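Local coordinates for poly-beta-hydroxybuterate polymerase (Cupriavidus necator, PDB 5T6O), which forms the catalytic domain of a class I polyhydroxybutyrate synthase, probably an acyltransferase, which builds its polyester without a template, at residues Val75-Pro80 and Asp90-His95; Arg105-Gln110 and Ala372-Ile377; Asp54-Ser59 and Pro219-Phe224. The protein carries 1 engineered substitution. All coordinates share one frame; numbering follows the deposited sequence.

Contact 1: Val75-Pro80 and Asp90-His95; sequences VSWRNP and DDYIEH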
loop_
_atom_site.group_PDB
_atom_site.type_symbol
_atom_site.label_atom_id
_atom_site.label_comp_id
_atom_site.label_asym_id
_atom_site.label_seq_id
_atom_site.Cartn_x
_atom_site.Cartn_y
_atom_site.Cartn_z
ATOM N N VAL A 75 -12.120 -21.078 -28.527
ATOM C CA VAL A 75 -11.786 -22.314 -27.828
ATOM C C VAL A 75 -12.735 -22.497 -26.644
ATOM O O VAL A 75 -12.687 -21.731 -25.682
ATOM C CB VAL A 75 -10.330 -22.281 -27.356
ATOM C CG1 VAL A 75 -10.024 -23.484 -26.481
ATOM C CG2 VAL A 75 -9.396 -22.201 -28.555
ATOM N N SER A 76 -13.591 -23.527 -26.704
ATOM C CA SER A 76 -14.438 -23.911 -25.578
ATOM C C SER A 76 -13.812 -25.138 -24.924
ATOM O O SER A 76 -13.847 -26.233 -25.491
ATOM C CB SER A 76 -15.867 -24.199 -26.035
ATOM O OG SER A 76 -16.652 -24.657 -24.956
ATOM N N TRP A 77 -13.248 -24.952 -23.730
ATOM C CA TRP A 77 -12.451 -26.002 -23.105
ATOM C C TRP A 77 -13.325 -27.139 -22.599
ATOM O O TRP A 77 -14.424 -26.921 -22.076
ATOM C CB TRP A 77 -11.668 -25.438 -21.923
ATOM C CG TRP A 77 -10.682 -24.371 -22.287
ATOM C CD1 TRP A 77 -10.868 -23.020 -22.261
ATOM C CD2 TRP A 77 -9.342 -24.589 -22.701
ATOM N NE1 TRP A 77 -9.711 -22.377 -22.640
ATOM C CE2 TRP A 77 -8.757 -23.322 -22.914
ATOM C CE3 TRP A 77 -8.575 -25.739 -22.912
ATOM C CZ2 TRP A 77 -7.434 -23.173 -23.332
ATOM C CZ3 TRP A 77 -7.255 -25.588 -23.318
ATOM C CH2 TRP A 77 -6.704 -24.320 -23.530
ATOM N N ARG A 78 -12.810 -28.354 -22.734
ATOM C CA ARG A 78 -13.382 -29.485 -22.018
ATOM C C ARG A 78 -13.334 -29.212 -20.518
ATOM O O ARG A 78 -12.401 -28.579 -20.022
ATOM C CB ARG A 78 -12.591 -30.753 -22.350
ATOM C CG ARG A 78 -13.075 -32.013 -21.647
ATOM C CD ARG A 78 -13.947 -32.816 -22.560
ATOM N NE ARG A 78 -14.317 -34.087 -21.944
ATOM C CZ ARG A 78 -13.590 -35.202 -22.024
ATOM N NH1 ARG A 78 -12.442 -35.206 -22.693
ATOM N NH2 ARG A 78 -14.016 -36.319 -21.433
ATOM N N ASN A 79 -14.364 -29.651 -19.799
ATOM C CA ASN A 79 -14.299 -29.639 -18.342
ATOM C C ASN A 79 -13.770 -31.009 -17.930
ATOM O O ASN A 79 -14.517 -31.986 -17.978
ATOM C CB ASN A 79 -15.676 -29.350 -17.734
ATOM C CG ASN A 79 -15.582 -28.800 -16.325
ATOM O OD1 ASN A 79 -14.498 -28.771 -15.750
ATOM N ND2 ASN A 79 -16.715 -28.363 -15.761
ATOM N N PRO A 80 -12.492 -31.133 -17.565
ATOM C CA PRO A 80 -11.869 -32.462 -17.512
ATOM C C PRO A 80 -12.509 -33.378 -16.479
ATOM O O PRO A 80 -12.928 -32.946 -15.403
ATOM C CB PRO A 80 -10.405 -32.161 -17.161
ATOM C CG PRO A 80 -10.398 -30.788 -16.659
ATOM C CD PRO A 80 -11.518 -30.060 -17.319
ATOM N N ASP A 90 1.877 -28.818 -20.893
ATOM C CA ASP A 90 2.304 -29.058 -22.272
ATOM C C ASP A 90 1.190 -29.681 -23.105
ATOM O O ASP A 90 1.033 -29.352 -24.288
ATOM C CB ASP A 90 3.546 -29.955 -22.304
ATOM C CG ASP A 90 4.811 -29.213 -21.910
ATOM O OD1 ASP A 90 4.703 -28.201 -21.199
ATOM O OD2 ASP A 90 5.911 -29.634 -22.320
ATOM N N ASP A 91 0.422 -30.602 -22.515
ATOM C CA ASP A 91 -0.689 -31.205 -23.246
ATOM C C ASP A 91 -1.639 -30.132 -23.747
ATOM O O ASP A 91 -2.092 -30.164 -24.901
ATOM C CB ASP A 91 -1.459 -32.182 -22.357
ATOM C CG ASP A 91 -0.703 -33.459 -22.056
ATOM O OD1 ASP A 91 0.245 -33.821 -22.795
ATOM O OD2 ASP A 91 -1.093 -34.112 -21.060
ATOM N N TYR A 92 -1.969 -29.183 -22.871
ATOM C CA TYR A 92 -2.908 -28.125 -23.223
ATOM C C TYR A 92 -2.327 -27.212 -24.287
ATOM O O TYR A 92 -3.052 -26.746 -25.168
ATOM C CB TYR A 92 -3.283 -27.325 -21.975
ATOM C CG TYR A 92 -4.452 -27.903 -21.198
ATOM C CD1 TYR A 92 -4.486 -29.243 -20.840
ATOM C CD2 TYR A 92 -5.525 -27.099 -20.830
ATOM C CE1 TYR A 92 -5.552 -29.768 -20.127
ATOM C CE2 TYR A 92 -6.594 -27.617 -20.113
ATOM C CZ TYR A 92 -6.604 -28.943 -19.768
ATOM O OH TYR A 92 -7.675 -29.450 -19.058
ATOM N N ILE A 93 -1.024 -26.931 -24.210
ATOM C CA ILE A 93 -0.387 -26.078 -25.210
ATOM C C ILE A 93 -0.456 -26.730 -26.584
ATOM O O ILE A 93 -0.860 -26.100 -27.572
ATOM C CB ILE A 93 1.069 -25.765 -24.809
ATOM C CG1 ILE A 93 1.114 -24.975 -23.491
ATOM C CG2 ILE A 93 1.766 -24.985 -25.918
ATOM C CD1 ILE A 93 0.408 -23.617 -23.552
ATOM N N GLU A 94 -0.073 -28.011 -26.662
ATOM C CA GLU A 94 0.005 -28.697 -27.948
ATOM C C GLU A 94 -1.378 -29.041 -28.489
ATOM O O GLU A 94 -1.690 -28.760 -29.653
ATOM C CB GLU A 94 0.831 -29.974 -27.809
ATOM C CG GLU A 94 1.159 -30.603 -29.142
ATOM C CD GLU A 94 2.228 -29.823 -29.887
ATOM O OE1 GLU A 94 3.369 -29.757 -29.369
ATOM O OE2 GLU A 94 1.928 -29.276 -30.974
ATOM N N HIS A 95 -2.212 -29.675 -27.669
ATOM C CA HIS A 95 -3.433 -30.286 -28.173
ATOM C C HIS A 95 -4.646 -29.371 -28.096
ATOM O O HIS A 95 -5.727 -29.763 -28.550
ATOM C CB HIS A 95 -3.696 -31.590 -27.422
ATOM C CG HIS A 95 -2.577 -32.571 -27.536
ATOM N ND1 HIS A 95 -2.141 -33.057 -28.752
ATOM C CD2 HIS A 95 -1.788 -33.138 -26.595
ATOM C CE1 HIS A 95 -1.136 -33.894 -28.550
ATOM N NE2 HIS A 95 -0.902 -33.959 -27.251
HETATM O O HOH W 1 -9.696 -27.779 -19.313
#

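Contact 2: Arg105-Gln110 and Ala372-Ile377; sequences RDISGQ and ARYRAI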
loop_
_atom_site.group_PDB
_atom_site.type_symbol
_atom_site.label_atom_id
_atom_site.label_comp_id
_atom_site.label_asym_id
_atom_site.label_seq_id
_atom_site.Cartn_x
_atom_site.Cartn_y
_atom_site.Cartn_z
ATOM N N ARG A 105 -6.743 -21.541 -38.633
ATOM C CA ARG A 105 -5.993 -21.080 -39.796
ATOM C C ARG A 105 -6.333 -21.904 -41.035
ATOM O O ARG A 105 -6.440 -21.364 -42.143
ATOM C CB ARG A 105 -4.496 -21.152 -39.490
ATOM C CG ARG A 105 -3.595 -20.624 -40.574
ATOM C CD ARG A 105 -2.149 -20.612 -40.099
ATOM N NE ARG A 105 -1.235 -20.295 -41.189
ATOM C CZ ARG A 105 -0.687 -21.202 -41.991
ATOM N NH1 ARG A 105 0.133 -20.820 -42.963
ATOM N NH2 ARG A 105 -0.956 -22.492 -41.820
ATOM N N ASP A 106 -6.521 -23.214 -40.863
ATOM C CA ASP A 106 -6.871 -24.066 -41.994
ATOM C C ASP A 106 -8.237 -23.698 -42.557
ATOM O O ASP A 106 -8.407 -23.561 -43.774
ATOM C CB ASP A 106 -6.857 -25.532 -41.567
ATOM C CG ASP A 106 -7.040 -26.478 -42.738
ATOM O OD1 ASP A 106 -8.192 -26.694 -43.173
ATOM O OD2 ASP A 106 -6.020 -27.010 -43.220
ATOM N N ILE A 107 -9.232 -23.554 -41.681
ATOM C CA ILE A 107 -10.567 -23.181 -42.138
ATOM C C ILE A 107 -10.536 -21.842 -42.855
ATOM O O ILE A 107 -11.175 -21.667 -43.898
ATOM C CB ILE A 107 -11.548 -23.153 -40.954
ATOM C CG1 ILE A 107 -11.815 -24.576 -40.468
ATOM C CG2 ILE A 107 -12.825 -22.421 -41.346
ATOM C CD1 ILE A 107 -12.371 -24.633 -39.071
ATOM N N SER A 108 -9.804 -20.869 -42.303
ATOM C CA SER A 108 -9.778 -19.533 -42.897
ATOM C C SER A 108 -9.122 -19.526 -44.271
ATOM O O SER A 108 -9.420 -18.646 -45.089
ATOM C CB SER A 108 -9.044 -18.552 -41.979
ATOM O OG SER A 108 -7.635 -18.713 -42.073
ATOM N N GLY A 109 -8.228 -20.473 -44.548
ATOM C CA GLY A 109 -7.474 -20.376 -45.785
ATOM C C GLY A 109 -6.470 -19.244 -45.822
ATOM O O GLY A 109 -5.847 -19.020 -46.861
ATOM N N GLN A 110 -6.282 -18.531 -44.713
ATOM C CA GLN A 110 -5.372 -17.398 -44.642
ATOM C C GLN A 110 -4.002 -17.833 -44.146
ATOM O O GLN A 110 -3.873 -18.789 -43.381
ATOM C CB GLN A 110 -5.926 -16.325 -43.705
ATOM C CG GLN A 110 -7.116 -15.602 -44.265
ATOM C CD GLN A 110 -6.716 -14.651 -45.361
ATOM O OE1 GLN A 110 -5.890 -13.759 -45.155
ATOM N NE2 GLN A 110 -7.280 -14.842 -46.539
ATOM N N ALA A 372 -14.426 -28.241 -46.058
ATOM C CA ALA A 372 -14.623 -29.658 -46.358
ATOM C C ALA A 372 -14.040 -30.537 -45.261
ATOM O O ALA A 372 -14.663 -31.522 -44.853
ATOM C CB ALA A 372 -14.001 -30.021 -47.707
ATOM N N ARG A 373 -12.856 -30.181 -44.758
ATOM C CA ARG A 373 -12.210 -30.997 -43.731
ATOM C C ARG A 373 -12.946 -30.909 -42.395
ATOM O O ARG A 373 -13.033 -31.902 -41.663
ATOM C CB ARG A 373 -10.750 -30.566 -43.568
ATOM C CG ARG A 373 -9.954 -31.392 -42.552
ATOM N N TYR A 374 -13.481 -29.733 -42.054
ATOM C CA TYR A 374 -14.051 -29.478 -40.727
ATOM C C TYR A 374 -15.476 -28.946 -40.879
ATOM O O TYR A 374 -15.680 -27.730 -40.873
ATOM C CB TYR A 374 -13.189 -28.475 -39.957
ATOM C CG TYR A 374 -11.751 -28.881 -39.748
ATOM C CD1 TYR A 374 -11.412 -29.816 -38.775
ATOM C CD2 TYR A 374 -10.725 -28.315 -40.506
ATOM C CE1 TYR A 374 -10.101 -30.188 -38.568
ATOM C CE2 TYR A 374 -9.401 -28.684 -40.303
ATOM C CZ TYR A 374 -9.102 -29.619 -39.325
ATOM O OH TYR A 374 -7.807 -30.008 -39.095
ATOM N N ARG A 375 -16.459 -29.829 -41.007
ATOM C CA ARG A 375 -17.831 -29.354 -41.125
ATOM C C ARG A 375 -18.482 -29.251 -39.745
ATOM O O ARG A 375 -17.969 -29.754 -38.742
ATOM C CB ARG A 375 -18.650 -30.263 -42.047
ATOM C CG ARG A 375 -18.388 -30.052 -43.545
ATOM C CD ARG A 375 -18.573 -28.588 -43.955
ATOM N NE ARG A 375 -18.337 -28.383 -45.386
ATOM C CZ ARG A 375 -18.142 -27.195 -45.954
ATOM N NH1 ARG A 375 -18.143 -26.088 -45.216
ATOM N NH2 ARG A 375 -17.935 -27.108 -47.262
ATOM N N ALA A 376 -19.622 -28.563 -39.704
ATOM C CA ALA A 376 -20.327 -28.350 -38.445
ATOM C C ALA A 376 -20.690 -29.677 -37.785
ATOM O O ALA A 376 -21.134 -30.622 -38.446
ATOM C CB ALA A 376 -21.587 -27.509 -38.681
ATOM N N ILE A 377 -20.488 -29.735 -36.472
ATOM C CA ILE A 377 -20.760 -30.917 -35.660
ATOM C C ILE A 377 -22.072 -30.777 -34.898
ATOM O O ILE A 377 -22.892 -31.693 -34.880
ATOM C CB ILE A 377 -19.578 -31.159 -34.694
ATOM C CG1 ILE A 377 -18.326 -31.558 -35.477
ATOM C CG2 ILE A 377 -19.945 -32.193 -33.634
ATOM C CD1 ILE A 377 -17.040 -31.601 -34.609
#

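Contact 3: Asp54-Ser59 and Pro219-Phe224; sequences DLQPES and PFDLLF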
loop_
_atom_site.group_PDB
_atom_site.type_symbol
_atom_site.label_atom_id
_atom_site.label_comp_id
_atom_site.label_asym_id
_atom_site.label_seq_id
_atom_site.Cartn_x
_atom_site.Cartn_y
_atom_site.Cartn_z
ATOM N N ASP A 54 -19.032 -14.254 -23.904
ATOM C CA ASP A 54 -20.286 -14.255 -24.673
ATOM C C ASP A 54 -21.439 -14.370 -23.677
ATOM O O ASP A 54 -22.254 -15.278 -23.731
ATOM C CB ASP A 54 -20.315 -15.398 -25.692
ATOM C CG ASP A 54 -21.604 -15.418 -26.524
ATOM O OD1 ASP A 54 -22.171 -14.337 -26.764
ATOM O OD2 ASP A 54 -22.055 -16.515 -26.930
ATOM N N LEU A 55 -21.480 -13.441 -22.719
ATOM C CA LEU A 55 -22.311 -13.640 -21.535
ATOM C C LEU A 55 -23.790 -13.509 -21.878
ATOM O O LEU A 55 -24.445 -14.507 -22.186
ATOM C CB LEU A 55 -21.883 -12.661 -20.427
ATOM C CG LEU A 55 -22.449 -12.930 -19.028
ATOM C CD1 LEU A 55 -22.236 -14.384 -18.587
ATOM C CD2 LEU A 55 -21.833 -11.967 -18.010
ATOM N N GLN A 56 -24.332 -12.313 -21.853
ATOM C CA GLN A 56 -25.652 -12.114 -22.426
ATOM C C GLN A 56 -25.522 -11.302 -23.711
ATOM O O GLN A 56 -24.463 -10.726 -23.979
ATOM C CB GLN A 56 -26.575 -11.417 -21.421
ATOM C CG GLN A 56 -26.740 -12.215 -20.132
ATOM C CD GLN A 56 -27.716 -11.581 -19.174
ATOM O OE1 GLN A 56 -27.352 -11.192 -18.068
ATOM N NE2 GLN A 56 -28.975 -11.476 -19.593
ATOM N N PRO A 57 -26.551 -11.282 -24.564
ATOM C CA PRO A 57 -26.389 -10.602 -25.857
ATOM C C PRO A 57 -25.911 -9.158 -25.750
ATOM O O PRO A 57 -25.037 -8.750 -26.523
ATOM C CB PRO A 57 -27.793 -10.697 -26.464
ATOM C CG PRO A 57 -28.285 -12.013 -25.960
ATOM C CD PRO A 57 -27.777 -12.103 -24.534
ATOM N N GLU A 58 -26.449 -8.376 -24.808
ATOM C CA GLU A 58 -26.030 -6.981 -24.700
ATOM C C GLU A 58 -24.571 -6.863 -24.289
ATOM O O GLU A 58 -23.887 -5.915 -24.695
ATOM C CB GLU A 58 -26.920 -6.234 -23.703
ATOM C CG GLU A 58 -28.362 -6.083 -24.148
ATOM N N SER A 59 -24.066 -7.828 -23.514
ATOM C CA SER A 59 -22.739 -7.757 -22.917
ATOM C C SER A 59 -21.719 -8.633 -23.625
ATOM O O SER A 59 -20.591 -8.753 -23.145
ATOM C CB SER A 59 -22.813 -8.172 -21.450
ATOM O OG SER A 59 -23.224 -9.536 -21.371
ATOM N N PRO A 219 -22.921 -8.416 -9.843
ATOM C CA PRO A 219 -24.056 -8.845 -10.672
ATOM C C PRO A 219 -24.253 -10.352 -10.629
ATOM O O PRO A 219 -23.301 -11.126 -10.515
ATOM C CB PRO A 219 -23.663 -8.384 -12.084
ATOM C CG PRO A 219 -22.594 -7.372 -11.888
ATOM C CD PRO A 219 -21.851 -7.821 -10.658
ATOM N N PHE A 220 -25.511 -10.768 -10.771
ATOM C CA PHE A 220 -25.828 -12.189 -10.654
ATOM C C PHE A 220 -25.281 -13.005 -11.826
ATOM O O PHE A 220 -24.931 -14.181 -11.649
ATOM C CB PHE A 220 -27.342 -12.378 -10.515
ATOM C CG PHE A 220 -27.868 -12.091 -9.116
ATOM C CD1 PHE A 220 -27.239 -11.164 -8.295
ATOM C CD2 PHE A 220 -28.963 -12.765 -8.620
ATOM C CE1 PHE A 220 -27.708 -10.898 -7.018
ATOM C CE2 PHE A 220 -29.436 -12.506 -7.341
ATOM C CZ PHE A 220 -28.803 -11.570 -6.539
ATOM N N ASP A 221 -25.182 -12.425 -13.024
ATOM C CA ASP A 221 -24.643 -13.242 -14.108
ATOM C C ASP A 221 -23.145 -13.457 -13.937
ATOM O O ASP A 221 -22.633 -14.531 -14.283
ATOM C CB ASP A 221 -24.981 -12.652 -15.489
ATOM C CG ASP A 221 -24.535 -11.205 -15.675
ATOM O OD1 ASP A 221 -23.877 -10.621 -14.793
ATOM O OD2 ASP A 221 -24.840 -10.644 -16.752
ATOM N N LEU A 222 -22.433 -12.479 -13.368
ATOM C CA LEU A 222 -21.044 -12.716 -12.989
ATOM C C LEU A 222 -20.950 -13.845 -11.973
ATOM O O LEU A 222 -20.109 -14.738 -12.100
ATOM C CB LEU A 222 -20.411 -11.434 -12.437
ATOM C CG LEU A 222 -18.923 -11.436 -12.067
ATOM C CD1 LEU A 222 -18.422 -9.999 -12.053
ATOM C CD2 LEU A 222 -18.686 -12.051 -10.703
ATOM N N LEU A 223 -21.795 -13.810 -10.941
ATOM C CA LEU A 223 -21.727 -14.844 -9.911
ATOM C C LEU A 223 -22.081 -16.216 -10.484
ATOM O O LEU A 223 -21.491 -17.233 -10.100
ATOM C CB LEU A 223 -22.647 -14.478 -8.747
ATOM C CG LEU A 223 -22.230 -13.210 -7.974
ATOM C CD1 LEU A 223 -23.248 -12.875 -6.892
ATOM C CD2 LEU A 223 -20.871 -13.415 -7.377
ATOM N N PHE A 224 -23.034 -16.262 -11.411
ATOM C CA PHE A 224 -23.357 -17.527 -12.066
ATOM C C PHE A 224 -22.157 -18.079 -12.820
ATOM O O PHE A 224 -21.803 -19.258 -12.673
ATOM C CB PHE A 224 -24.546 -17.343 -13.011
ATOM C CG PHE A 224 -24.777 -18.515 -13.920
ATOM C CD1 PHE A 224 -25.404 -19.664 -13.449
ATOM C CD2 PHE A 224 -24.375 -18.470 -15.251
ATOM C CE1 PHE A 224 -25.614 -20.745 -14.278
ATOM C CE2 PHE A 224 -24.589 -19.557 -16.089
ATOM C CZ PHE A 224 -25.219 -20.689 -15.599
#

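Contact 1: Val75-Pro80 and Asp90-His95
Y92 reaches out from its helix with CD2 and CE2 against one corner of the W77 indole, and this meeting makes up most of the contact. The closest pair is W77 CZ3 and Y92 CD2, 3.4 Å apart; W77 CE3 stands 3.9 Å from Y92 CE2. The two planes are almost parallel, at 16°, but they have slid past one another, leaving 5.4 Å between the centroid of the six-membered tryptophan ring and that of the tyrosine, with little overlap. V75 CG1, two residues earlier on the strand, packs over the centre of one indole face, 3.8 Å above its plane. The polar end of the indole is fixed elsewhere, NE1 bonding to the carbonyl O of P44. Farther along the tyrosine, P80 CG lies 3.9 Å from Y92 OH, the proline crossing the phenol at about a right angle. No direct hydrogen bond joins the segments; a water serves instead, donating to R78 O (2.9 Å) and sitting 2.6 Å from Y92 OH. The buried phenol oxygen is thereby tied to the loop that leaves the strand. P233 and W236 add further packing around Y92. Strand 72-77 and helix 89-108 belong to a beta-alpha-beta crossover that returns to the sheet at parallel strand 113-118, passing strand 40-43, as is characteristic of the alpha/beta hydrolase fold.

Contact 2: Arg105-Gln110 and Ala372-Ile377
The first torsions of D106 and Y374 bring a carboxylate to the rim of a phenol ring. D106 swings CG to the far side from its backbone N (chi1 -173°), whereas Y374 keeps its ring carbon CG beside N (chi1 -58°), which directs the phenol toward the helix; its CD2 and CE2 side is the one that meets D106. D106 OD1 lies near the ring plane at that edge, 3.7 Å from Y374 CE2 and 4.0 Å from Y374 CD2, with carboxylate and ring planes 82° apart. A carboxylate oxygen placed against ring C-H groups is probably mildly favourable electrostatically, but the stronger partner of OD1 is N371 ND2. Since N371 OD1 also accepts from the backbone N of Y374, that one asparagine links the helix to the tyrosine. I107 supplies the apolar part: its CG1 is 3.9 Å from Y374 CD2, and its CD1 is 4.0 Å from Y374 CB. In the alpha/beta hydrolase fold of this domain, the contact packs the C-terminal end of helix 89-108 against the loop entering strand 378-379, outermost in the sheet of this chain. R99 and V103, earlier on the same helix, also touch Y374, while R373 CG rests 3.6 Å above one face of its ring, toward the rim. Beyond D106 and I107 the helix finishes in an ST turn, where S108 OG accepts from Q110 N (3.0 Å) and donates to R105 O.

Contact 3: Asp54-Ser59 and Pro219-Phe224
Q56, which reaches across to D221, is fixed at its own backbone by S59: Q56 N donates to S59 OG over 3.0 Å with an N-H...O angle of 153°. The backbone N of S59 donates in return to Q56 O, also at 3.0 Å; two bonds thus close the turn between Q56 and S59. From this base the glutamine chain extends beyond CG toward the helix. Its terminal amide stands nearly perpendicular to the D221 carboxylate, the planes 87° apart, and the outer amide atom modelled as OE1 lies 2.9 Å from D221 OD2. The amide is probably turned over, in which case a hydrogen bond may link the two side chains there. L55 comes to the same carboxylate with a methyl group: its CD2 is 3.5 Å from D221 OD2 and 3.7 Å from D221 CG. D221 meets both residues because its CG lies between the backbone N and the carbonyl carbon (chi1 55°), and L222 N donates a weak bond to D221 OD1. F3 touches D221 as well, and on a second subunit H166 and E164 pack against P219 and L222. The contact joins the loop leading from strand 40-43 to helix 61-67 with helix 220-227, part of the long insertion between strands 140-146 and 272-277, where alpha/beta hydrolases commonly carry a cap. D221 sits in the first turn of its helix, whose N-terminal end would probably stabilise a negative charge there, whereas the L55 methyl probably keeps some water from the carboxylate, a modest opposing effect.

Overall arrangement
From the N terminus, the first segment met is 54-59, whose partner lies far along the chain, beyond strand 72-77. Contact 1 closes next, round a loop of only nine residues, joining that strand's exit to the start of helix 89-108; it lies wholly within the span of contact 3. The far end of the same helix opens contact 2. Helix 220-227 then completes contact 3, and the chain must run on to 372-377 before contact 2 closes, so contacts 2 and 3 cross. Their centres are about 30 Å apart: contact 2 ties the C-terminal region to the end of helix 89-108, and contact 3 ties an early loop to the later insertion.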